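Local structure of putative exported protein (Bordetella pertussis Tohama I, 2PFY) at residues K52-Q56 with K109-V113; P83-S87 with L296-R300; V131-A135 with Q268-L273. The protein binds pyroglutamic acid in the cleft between its two lobes as an extracytoplasmic solute receptor, probably delivering it to a tripartite ATP-independent periplasmic transporter. One frame throughout, in Å; residues are numbered along the deposited sequence.

Contact 1: residues K52-Q56 with K109-V113; sequences KRGVQ and KQGIV
The side-chain amides of Q56 and Q110 stand nearly perpendicular, their planes 82° apart, so the pair is neither a stack nor a coplanar amide pair. Q56 NE2 gives its well-formed bond to Q110 O at 2.9 Å, arriving in the plane of that backbone carbonyl on a lone pair. A second link, from Q56 NE2 to Q110 OE1 at 3.0 Å, is weak because its N-H points well off the line. K52, one helical turn before Q56, reaches the same Q110 amide: its NZ lies 3.0 Å from Q110 OE1 at a C=O...donor angle of 98°, tilted from the carbonyl plane, and at 3.1 Å from Q110 NE2, a pair of donors that makes no bond. A bend at chi3 (73°) turns the end of the lysine chain toward this amide. On the apolar side, I112 CD1 touches the aliphatic parts of both helix residues, 3.5 Å from K52 CG, which is tight, and 3.7 Å from Q56 CG; the isoleucine crosses each chain at about a right angle. Between Q110 and I112, G111, with its positive phi, is the C-prime residue of the Schellman motif that ends helix 89-108, and its backbone also bonds to K215. The contact therefore fastens one turn of helix 51-57 to the point where the chain leaves a helix and enters strand 112-119. Two donors, one of them weakly bonded, converge on Q110 OE1 and would probably limit the rotation of that amide, and the lysine charge would probably polarise its carbonyl.

Contact 2: residues P83-S87 with L296-R300; sequences PFLAS and LDAYR
L85 and Y299 meet through both backbone and side chain. The Y299 hydroxyl donates to L85 O at 2.7 Å, with a C=O...donor angle of 139° and the donor tilted out of the carbonyl plane. The acceptor sits at the ring edge, near its plane. Y299 holds CG anti to its backbone N (chi1 170°), which sends the ring from the helix to the loop. L85 has the same first torsion (chi1 175°), and the two side chains slide past each other in opposite directions, L85 CD1 lying 3.8 Å from Y299 CE2. The same methyl covers one face of the R300 guanidinium, 3.4 Å from NH2; the arginine chain, extended from CG to NE, carries the guanidinium there. The other branch, L85 CD2, reaches L296 CD1 more loosely at 4.3 Å, and A86 CB adds a contact to Y299 OH at 3.4 Å. L296 also packs on W284, and Y299 on E91 of helix 89-108, so the last helix of the chain is wedged among its neighbours. Chemically, a buried phenol satisfies a buried loop carbonyl, while leucine shields one face of the charged group of an exposed arginine.

Contact 3: residues V131-A135 with Q268-L273; sequences VAALA and QLAKEL
L134 and E272 run past each other in opposite directions, the leucine following the glutamate chain back to its root: L134 CD1 lies 3.5 Å from E272 CB, while L134 CB is 3.3 Å from E272 OE1. E272 keeps CG beside its backbone N and is extended beyond CG, which carries the carboxylate back over the loop backbone. There L134 N donates to OE1 at 2.6 Å in a nearly straight bond (N-H...acceptor angle 175°), meeting the oxygen on its syn side and 20° out of the carboxylate plane. The other oxygen, OE2, is approached quite differently. Q268 NE2, one turn earlier, donates to it at 3.0 Å from well above the carboxylate plane (63° out of it), although OE2 itself lies in the plane of the glutamine amide. The bend at Q268 chi2 folds the amide toward E272, and the same chain lays its CG against A133 CB at 3.4 Å. A water appears to join OE2 to A135 N, though its leg to OE2 is short. On the apolar side, L134 crosses L269 at about a right angle, CD2 to CD1 at 3.7 Å, and L269 continues onto I125 of strand 124-127. Close to the start of helix 267-287, A132 O takes a weak bond from L269 N at 3.4 Å and is probably also linked to Q268 N through a second water, again with a short leg to the carbonyl. The loop's own shape is held partly by D136, whose OD2 accepts from A132 N. Thus one carboxylate receives a peptide N-H, a glutamine amide and probably a water, which would probably stabilise its negative charge, while the loop carbonyl is met weakly and directly from L269 N, and apparently through water from Q268 N.

In the fold
From the N terminus, helix 51-57 opens contact 1, and the loop before helix 89-108 opens contact 2 before contact 1 closes at the start of strand 112-119; these two therefore cross. Contact 3 then opens at 131-135, after strand 124-127, and closes on helix 267-287, entirely within the span of contact 2, which ends on the final helix, 290-300. Contact 1 joins helix 51-57 to strand 112-119 in the lobe of the five-strand sheet, its centre about 39 Å from that of contact 3, on the opposite side of the chain's centre. Contacts 2 and 3 touch, F84 CE2 lying 3.3 Å from L273 CB, so the loop at 83-87 links the C-terminal helix to helix 267-287, which contact 3 ties to the other lobe.

Contact 1: residues K52-Q56 with K109-V113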
loop_
_atom_site.group_PDB
_atom_site.type_symbol
_atom_site.label_atom_id
_atom_site.label_comp_id
_atom_site.label_asym_id
_atom_site.label_seq_id
_atom_site.Cartn_x
_atom_site.Cartn_y
_atom_site.Cartn_z
ATOM N N LYS A 52 -3.292 4.842 -12.021
ATOM C CA LYS A 52 -2.594 6.098 -12.357
ATOM C C LYS A 52 -2.996 6.601 -13.723
ATOM O O LYS A 52 -3.323 7.784 -13.905
ATOM C CB LYS A 52 -1.072 5.946 -12.287
ATOM C CG LYS A 52 -0.371 7.310 -12.396
ATOM C CD LYS A 52 1.060 7.157 -12.882
ATOM C CE LYS A 52 1.069 6.826 -14.330
ATOM N NZ LYS A 52 2.365 7.293 -14.912
ATOM N N ARG A 53 -3.011 5.691 -14.685
ATOM C CA ARG A 53 -3.367 6.025 -16.056
ATOM C C ARG A 53 -4.820 6.430 -16.144
ATOM O O ARG A 53 -5.132 7.369 -16.854
ATOM C CB ARG A 53 -3.038 4.829 -16.973
ATOM C CG ARG A 53 -3.240 5.053 -18.448
ATOM C CD ARG A 53 -2.137 5.958 -18.979
ATOM N NE ARG A 53 -2.095 5.912 -20.433
ATOM C CZ ARG A 53 -1.861 6.969 -21.196
ATOM N NH1 ARG A 53 -1.687 8.154 -20.631
ATOM N NH2 ARG A 53 -1.853 6.844 -22.527
ATOM N N GLY A 54 -5.714 5.766 -15.397
ATOM C CA GLY A 54 -7.119 6.167 -15.368
ATOM C C GLY A 54 -7.322 7.579 -14.812
ATOM O O GLY A 54 -8.175 8.356 -15.309
ATOM N N VAL A 55 -6.538 7.933 -13.793
ATOM C CA VAL A 55 -6.611 9.296 -13.255
ATOM C C VAL A 55 -6.064 10.293 -14.298
ATOM O O VAL A 55 -6.693 11.326 -14.552
ATOM C CB VAL A 55 -5.864 9.425 -11.918
ATOM C CG1 VAL A 55 -5.724 10.928 -11.463
ATOM C CG2 VAL A 55 -6.537 8.527 -10.772
ATOM N N GLN A 56 -4.908 10.001 -14.883
ATOM C CA GLN A 56 -4.317 10.879 -15.943
ATOM C C GLN A 56 -5.254 11.119 -17.127
ATOM O O GLN A 56 -5.368 12.264 -17.638
ATOM C CB GLN A 56 -3.064 10.222 -16.519
ATOM C CG GLN A 56 -1.807 10.565 -15.841
ATOM C CD GLN A 56 -0.584 10.051 -16.602
ATOM O OE1 GLN A 56 -0.657 9.074 -17.349
ATOM N NE2 GLN A 56 0.547 10.704 -16.399
ATOM N N LYS A 109 4.628 16.581 -12.575
ATOM C CA LYS A 109 5.177 16.528 -13.931
ATOM C C LYS A 109 4.341 15.617 -14.837
ATOM O O LYS A 109 4.410 15.707 -16.057
ATOM C CB LYS A 109 6.639 16.063 -13.911
ATOM C CG LYS A 109 7.625 17.123 -13.433
ATOM C CD LYS A 109 8.884 16.486 -12.816
ATOM C CE LYS A 109 9.439 17.329 -11.627
ATOM N NZ LYS A 109 10.042 16.500 -10.490
ATOM N N GLN A 110 3.523 14.762 -14.235
ATOM C CA GLN A 110 2.685 13.851 -14.999
ATOM C C GLN A 110 1.226 14.291 -15.083
ATOM O O GLN A 110 0.376 13.511 -15.529
ATOM C CB GLN A 110 2.744 12.440 -14.401
ATOM C CG GLN A 110 4.078 11.774 -14.524
ATOM C CD GLN A 110 3.934 10.315 -14.836
ATOM O OE1 GLN A 110 3.413 9.930 -15.897
ATOM N NE2 GLN A 110 4.390 9.480 -13.916
ATOM N N GLY A 111 0.919 15.508 -14.639
ATOM C CA GLY A 111 -0.472 15.971 -14.649
ATOM C C GLY A 111 -1.311 15.355 -13.518
ATOM O O GLY A 111 -2.535 15.204 -13.648
ATOM N N ILE A 112 -0.646 15.014 -12.410
ATOM C CA ILE A 112 -1.315 14.432 -11.227
ATOM C C ILE A 112 -1.023 15.192 -9.927
ATOM O O ILE A 112 0.113 15.553 -9.685
ATOM C CB ILE A 112 -0.880 12.959 -11.035
ATOM C CG1 ILE A 112 -1.312 12.122 -12.237
ATOM C CG2 ILE A 112 -1.432 12.388 -9.696
ATOM C CD1 ILE A 112 -0.604 10.770 -12.318
ATOM N N VAL A 113 -2.038 15.376 -9.078
ATOM C CA VAL A 113 -1.887 16.017 -7.777
ATOM C C VAL A 113 -1.957 14.948 -6.673
ATOM O O VAL A 113 -2.917 14.180 -6.616
ATOM C CB VAL A 113 -3.034 17.071 -7.526
ATOM C CG1 VAL A 113 -2.951 17.666 -6.143
ATOM C CG2 VAL A 113 -3.007 18.158 -8.592
#

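Contact 2: residues P83-S87 with L296-R300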
loop_
_atom_site.group_PDB
_atom_site.type_symbol
_atom_site.label_atom_id
_atom_site.label_comp_id
_atom_site.label_asym_id
_atom_site.label_seq_id
_atom_site.Cartn_x
_atom_site.Cartn_y
_atom_site.Cartn_z
ATOM N N PRO A 83 12.575 -4.294 2.338
ATOM C CA PRO A 83 12.479 -4.983 3.630
ATOM C C PRO A 83 13.412 -4.444 4.700
ATOM O O PRO A 83 14.603 -4.179 4.441
ATOM C CB PRO A 83 12.756 -6.454 3.286
ATOM C CG PRO A 83 12.319 -6.582 1.816
ATOM C CD PRO A 83 12.765 -5.241 1.217
ATOM N N PHE A 84 12.837 -4.212 5.873
ATOM C CA PHE A 84 13.549 -3.808 7.077
ATOM C C PHE A 84 14.254 -2.439 7.057
ATOM O O PHE A 84 14.958 -2.073 8.013
ATOM C CB PHE A 84 14.433 -4.957 7.568
ATOM C CG PHE A 84 13.644 -6.164 7.882
ATOM C CD1 PHE A 84 12.841 -6.193 9.007
ATOM C CD2 PHE A 84 13.586 -7.222 6.990
ATOM C CE1 PHE A 84 12.047 -7.301 9.289
ATOM C CE2 PHE A 84 12.790 -8.343 7.261
ATOM C CZ PHE A 84 12.032 -8.387 8.414
ATOM N N LEU A 85 14.046 -1.669 5.992
ATOM C CA LEU A 85 14.515 -0.290 5.979
ATOM C C LEU A 85 13.737 0.586 6.968
ATOM O O LEU A 85 14.304 1.437 7.668
ATOM C CB LEU A 85 14.429 0.268 4.553
ATOM C CG LEU A 85 14.781 1.757 4.354
ATOM C CD1 LEU A 85 16.265 2.060 4.576
ATOM C CD2 LEU A 85 14.368 2.216 2.986
ATOM N N ALA A 86 12.420 0.391 7.032
ATOM C CA ALA A 86 11.578 1.198 7.916
ATOM C C ALA A 86 10.387 0.349 8.391
ATOM O O ALA A 86 9.285 0.450 7.854
ATOM C CB ALA A 86 11.096 2.444 7.194
ATOM N N SER A 87 10.626 -0.498 9.383
ATOM C CA SER A 87 9.680 -1.566 9.690
ATOM C C SER A 87 8.764 -1.259 10.856
ATOM O O SER A 87 7.800 -1.987 11.099
ATOM C CB SER A 87 10.432 -2.873 9.907
ATOM O OG SER A 87 10.688 -3.493 8.646
ATOM N N LEU A 296 17.088 9.074 0.875
ATOM C CA LEU A 296 17.746 8.259 1.894
ATOM C C LEU A 296 18.518 9.086 2.932
ATOM O O LEU A 296 18.400 8.832 4.134
ATOM C CB LEU A 296 18.646 7.220 1.233
ATOM C CG LEU A 296 18.320 5.723 1.263
ATOM C CD1 LEU A 296 16.809 5.390 1.315
ATOM C CD2 LEU A 296 19.022 4.997 0.118
ATOM N N ASP A 297 19.279 10.087 2.476
ATOM C CA ASP A 297 19.919 11.055 3.387
ATOM C C ASP A 297 18.915 11.744 4.304
ATOM O O ASP A 297 19.123 11.799 5.525
ATOM C CB ASP A 297 20.720 12.124 2.608
ATOM C CG ASP A 297 21.900 11.539 1.841
ATOM O OD1 ASP A 297 22.404 10.462 2.242
ATOM O OD2 ASP A 297 22.318 12.166 0.825
ATOM N N ALA A 298 17.834 12.264 3.722
ATOM C CA ALA A 298 16.764 12.897 4.494
ATOM C C ALA A 298 16.157 11.948 5.542
ATOM O O ALA A 298 15.927 12.354 6.689
ATOM C CB ALA A 298 15.677 13.447 3.572
ATOM N N TYR A 299 15.900 10.699 5.140
ATOM C CA TYR A 299 15.371 9.677 6.052
ATOM C C TYR A 299 16.349 9.380 7.183
ATOM O O TYR A 299 15.987 9.450 8.366
ATOM C CB TYR A 299 15.060 8.375 5.299
ATOM C CG TYR A 299 14.729 7.184 6.193
ATOM C CD1 TYR A 299 13.727 7.264 7.168
ATOM C CD2 TYR A 299 15.416 5.978 6.054
ATOM C CE1 TYR A 299 13.415 6.158 7.987
ATOM C CE2 TYR A 299 15.113 4.863 6.868
ATOM C CZ TYR A 299 14.115 4.964 7.821
ATOM O OH TYR A 299 13.832 3.879 8.614
ATOM N N ARG A 300 17.590 9.059 6.810
ATOM C CA ARG A 300 18.591 8.628 7.788
ATOM C C ARG A 300 19.181 9.791 8.605
ATOM O O ARG A 300 19.954 9.568 9.539
ATOM C CB ARG A 300 19.645 7.707 7.146
ATOM C CG ARG A 300 19.195 6.230 7.115
ATOM C CD ARG A 300 20.049 5.356 6.189
ATOM N NE ARG A 300 19.729 3.908 6.113
ATOM C CZ ARG A 300 19.045 3.156 6.995
ATOM N NH1 ARG A 300 18.525 3.645 8.121
ATOM N NH2 ARG A 300 18.888 1.864 6.738
#

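Contact 3: residues V131-A135 with Q268-L273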
loop_
_atom_site.group_PDB
_atom_site.type_symbol
_atom_site.label_atom_id
_atom_site.label_comp_id
_atom_site.label_asym_id
_atom_site.label_seq_id
_atom_site.Cartn_x
_atom_site.Cartn_y
_atom_site.Cartn_z
ATOM N N VAL A 131 6.752 -22.397 8.667
ATOM C CA VAL A 131 7.941 -21.888 8.003
ATOM C C VAL A 131 8.890 -21.324 9.064
ATOM O O VAL A 131 8.463 -20.583 9.943
ATOM C CB VAL A 131 7.580 -20.802 6.945
ATOM C CG1 VAL A 131 8.838 -20.112 6.408
ATOM C CG2 VAL A 131 6.783 -21.417 5.789
ATOM N N ALA A 132 10.179 -21.686 8.983
ATOM C CA ALA A 132 11.199 -21.193 9.911
ATOM C C ALA A 132 12.438 -20.576 9.214
ATOM O O ALA A 132 13.281 -19.981 9.870
ATOM C CB ALA A 132 11.637 -22.318 10.894
ATOM N N ALA A 133 12.539 -20.745 7.896
ATOM C CA ALA A 133 13.647 -20.219 7.086
ATOM C C ALA A 133 13.225 -20.162 5.616
ATOM O O ALA A 133 12.284 -20.822 5.234
ATOM C CB ALA A 133 14.907 -21.123 7.244
ATOM N N LEU A 134 13.943 -19.391 4.795
ATOM C CA LEU A 134 13.636 -19.290 3.345
ATOM C C LEU A 134 13.511 -20.616 2.606
ATOM O O LEU A 134 12.670 -20.752 1.699
ATOM C CB LEU A 134 14.605 -18.348 2.620
ATOM C CG LEU A 134 14.404 -16.848 2.894
ATOM C CD1 LEU A 134 15.443 -16.005 2.171
ATOM C CD2 LEU A 134 12.966 -16.377 2.561
ATOM N N ALA A 135 14.304 -21.616 3.024
ATOM C CA ALA A 135 14.262 -22.955 2.438
ATOM C C ALA A 135 12.850 -23.542 2.387
ATOM O O ALA A 135 12.510 -24.279 1.462
ATOM C CB ALA A 135 15.232 -23.929 3.197
ATOM N N GLN A 268 15.898 -17.355 11.876
ATOM C CA GLN A 268 16.576 -17.585 10.599
ATOM C C GLN A 268 15.890 -16.778 9.490
ATOM O O GLN A 268 16.548 -16.091 8.731
ATOM C CB GLN A 268 16.603 -19.076 10.257
ATOM C CG GLN A 268 17.346 -19.409 8.953
ATOM C CD GLN A 268 18.847 -19.204 9.040
ATOM O OE1 GLN A 268 19.419 -19.114 10.126
ATOM N NE2 GLN A 268 19.489 -19.142 7.889
ATOM N N LEU A 269 14.560 -16.840 9.422
ATOM C CA LEU A 269 13.826 -15.986 8.490
ATOM C C LEU A 269 14.190 -14.505 8.735
ATOM O O LEU A 269 14.461 -13.767 7.788
ATOM C CB LEU A 269 12.306 -16.236 8.588
ATOM C CG LEU A 269 11.488 -15.738 7.386
ATOM C CD1 LEU A 269 11.900 -16.435 6.076
ATOM C CD2 LEU A 269 9.990 -15.902 7.639
ATOM N N ALA A 270 14.247 -14.085 9.994
ATOM C CA ALA A 270 14.589 -12.678 10.293
ATOM C C ALA A 270 15.932 -12.354 9.655
ATOM O O ALA A 270 16.048 -11.377 8.916
ATOM C CB ALA A 270 14.631 -12.396 11.808
ATOM N N LYS A 271 16.930 -13.209 9.913
ATOM C CA LYS A 271 18.264 -13.030 9.329
ATOM C C LYS A 271 18.232 -12.941 7.801
ATOM O O LYS A 271 18.844 -12.064 7.219
ATOM C CB LYS A 271 19.210 -14.176 9.770
ATOM C CG LYS A 271 20.226 -13.776 10.809
ATOM C CD LYS A 271 21.069 -14.994 11.279
ATOM C CE LYS A 271 22.394 -15.174 10.511
ATOM N NZ LYS A 271 22.223 -15.741 9.143
ATOM N N GLU A 272 17.511 -13.851 7.162
ATOM C CA GLU A 272 17.533 -13.970 5.702
ATOM C C GLU A 272 16.796 -12.816 5.019
ATOM O O GLU A 272 17.237 -12.315 3.974
ATOM C CB GLU A 272 16.975 -15.330 5.263
ATOM C CG GLU A 272 17.883 -16.558 5.641
ATOM C CD GLU A 272 17.162 -17.911 5.524
ATOM O OE1 GLU A 272 15.900 -17.962 5.649
ATOM O OE2 GLU A 272 17.860 -18.941 5.321
ATOM N N LEU A 273 15.675 -12.384 5.607
ATOM C CA LEU A 273 14.925 -11.233 5.072
ATOM C C LEU A 273 15.700 -9.929 5.235
ATOM O O LEU A 273 15.628 -9.058 4.368
ATOM C CB LEU A 273 13.545 -11.127 5.728
ATOM C CG LEU A 273 12.532 -12.240 5.410
ATOM C CD1 LEU A 273 11.195 -12.031 6.188
ATOM C CD2 LEU A 273 12.263 -12.343 3.916
HETATM O O HOH W 1 14.114 -20.010 12.199
HETATM O O HOH W 2 16.855 -20.998 4.393
#